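PDB 4V2X: endo-beta-1,4-glucanase (cellulase B) from Bacillus halodurans, which probably hydrolyses beta-1,4-linked glucans such as cellulose, joining a family 5 glycoside hydrolase module to Ig-like and CBM46 modules. Local coordinates for residues S293-E296 with I297-F301. Residues are numbered along the deposited sequence; the frame is centred on the assembly and turned at random.
Sequences SKQE and IIEAF
Gln-295 and Glu-299, one helical turn apart, meet chiefly through the carbonyl of the first. Gln-295 O accepts a hydrogen bond from Glu-299 N at 2.9 Å, while CG of Glu-299 lies 3.2 Å from the same Gln-295 O. With CG of Glu-299 set beside its own backbone N (chi1 -69°), the chain leans back over the preceding turn. The Gln-295 side chain is bent, bringing NE2 to 3.9 Å from CD1 of Ile-298; its OE1 stays 4.1 Å from OE2 of Glu-299, amide and carboxylate planes 69° apart. The next bond, from Ala-300 N to Glu-296 O, is also 2.9 Å long, and the methyl CB of Ala-300 packs against that oxygen. Bonds from the N-H of residue i+4 to the carbonyl of residue i are the pattern that defines an alpha-helix, here within helix 291-309, which links the sixth and seventh strands of the family 5 (beta/alpha)8 barrel. Toward Ser-293 the bonds lengthen: Ile-298 N to Lys-294 O is 3.1 Å, and the bond from Ile-297 N to Ser-293 O is weak at 3.4 Å. Glu-296, extended with CG anti to its N (chi1 -171°), sends OE1 to a hydrogen bond with the hydroxyl of Tyr-273, whose ring also meets that of Phe-301 edge-to-face. Ile-297 packs on Phe-343 of helix 334-350, and Phe-301 on Leu-344 and Leu-348.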
loop_
_atom_site.group_PDB
_atom_site.type_symbol
_atom_site.label_atom_id
_atom_site.label_comp_id
_atom_site.label_asym_id
_atom_site.label_seq_id
_atom_site.Cartn_x
_atom_site.Cartn_y
_atom_site.Cartn_z
ATOM N N SER A 293 -11.591 -17.082 24.636
ATOM C CA SER A 293 -11.405 -15.678 25.021
ATOM C C SER A 293 -9.967 -15.418 25.475
ATOM O O SER A 293 -9.397 -14.381 25.168
ATOM C CB SER A 293 -12.385 -15.275 26.118
ATOM O OG SER A 293 -13.712 -15.231 25.616
ATOM N N LYS A 294 -9.380 -16.378 26.183
ATOM C CA LYS A 294 -8.005 -16.244 26.656
ATOM C C LYS A 294 -7.032 -16.242 25.484
ATOM O O LYS A 294 -6.142 -15.392 25.406
ATOM C CB LYS A 294 -7.651 -17.376 27.621
ATOM C CG LYS A 294 -8.317 -17.244 28.980
ATOM C CD LYS A 294 -8.131 -18.485 29.832
ATOM C CE LYS A 294 -8.869 -18.348 31.151
ATOM N NZ LYS A 294 -8.907 -19.645 31.880
ATOM N N GLN A 295 -7.211 -17.185 24.564
ATOM C CA GLN A 295 -6.306 -17.296 23.424
ATOM C C GLN A 295 -6.416 -16.122 22.472
ATOM O O GLN A 295 -5.410 -15.720 21.876
ATOM C CB GLN A 295 -6.519 -18.615 22.670
ATOM C CG GLN A 295 -5.941 -19.812 23.405
ATOM C CD GLN A 295 -4.469 -19.626 23.752
ATOM O OE1 GLN A 295 -3.673 -19.188 22.918
ATOM N NE2 GLN A 295 -4.105 -19.944 24.993
ATOM N N GLU A 296 -7.614 -15.563 22.313
ATOM C CA GLU A 296 -7.737 -14.395 21.446
ATOM C C GLU A 296 -6.899 -13.232 21.976
ATOM O O GLU A 296 -6.238 -12.536 21.203
ATOM C CB GLU A 296 -9.184 -13.946 21.252
ATOM C CG GLU A 296 -9.278 -12.879 20.170
ATOM C CD GLU A 296 -10.683 -12.409 19.891
ATOM O OE1 GLU A 296 -11.111 -11.427 20.535
ATOM O OE2 GLU A 296 -11.345 -12.991 19.004
ATOM N N ILE A 297 -6.955 -13.014 23.286
ATOM C CA ILE A 297 -6.176 -11.957 23.931
ATOM C C ILE A 297 -4.678 -12.177 23.735
ATOM O O ILE A 297 -3.954 -11.266 23.327
ATOM C CB ILE A 297 -6.519 -11.862 25.439
ATOM C CG1 ILE A 297 -7.894 -11.211 25.606
ATOM C CG2 ILE A 297 -5.471 -11.060 26.205
ATOM C CD1 ILE A 297 -8.512 -11.433 26.974
ATOM N N ILE A 298 -4.218 -13.393 24.008
ATOM C CA ILE A 298 -2.798 -13.700 23.872
ATOM C C ILE A 298 -2.352 -13.508 22.424
ATOM O O ILE A 298 -1.357 -12.838 22.172
ATOM C CB ILE A 298 -2.460 -15.124 24.383
ATOM C CG1 ILE A 298 -2.643 -15.191 25.905
ATOM C CG2 ILE A 298 -1.031 -15.503 24.017
ATOM C CD1 ILE A 298 -2.696 -16.600 26.461
ATOM N N GLU A 299 -3.102 -14.068 21.478
ATOM C CA GLU A 299 -2.710 -14.019 20.068
ATOM C C GLU A 299 -2.736 -12.598 19.541
ATOM O O GLU A 299 -1.789 -12.155 18.886
ATOM C CB GLU A 299 -3.614 -14.911 19.218
ATOM C CG GLU A 299 -3.411 -16.393 19.482
ATOM C CD GLU A 299 -4.431 -17.279 18.785
ATOM O OE1 GLU A 299 -5.371 -16.758 18.141
ATOM O OE2 GLU A 299 -4.287 -18.515 18.890
ATOM N N ALA A 300 -3.818 -11.885 19.829
ATOM C CA ALA A 300 -3.973 -10.517 19.348
ATOM C C ALA A 300 -2.880 -9.605 19.889
ATOM O O ALA A 300 -2.234 -8.874 19.141
ATOM C CB ALA A 300 -5.346 -9.974 19.712
ATOM N N PHE A 301 -2.648 -9.650 21.189
ATOM C CA PHE A 301 -1.683 -8.738 21.755
ATOM C C PHE A 301 -0.251 -9.197 21.546
ATOM O O PHE A 301 0.644 -8.377 21.535
ATOM C CB PHE A 301 -2.077 -8.372 23.182
ATOM C CG PHE A 301 -3.331 -7.552 23.215
ATOM C CD1 PHE A 301 -3.320 -6.250 22.732
ATOM C CD2 PHE A 301 -4.542 -8.100 23.621
ATOM C CE1 PHE A 301 -4.471 -5.494 22.702
ATOM C CE2 PHE A 301 -5.704 -7.352 23.588
ATOM C CZ PHE A 301 -5.668 -6.043 23.138
#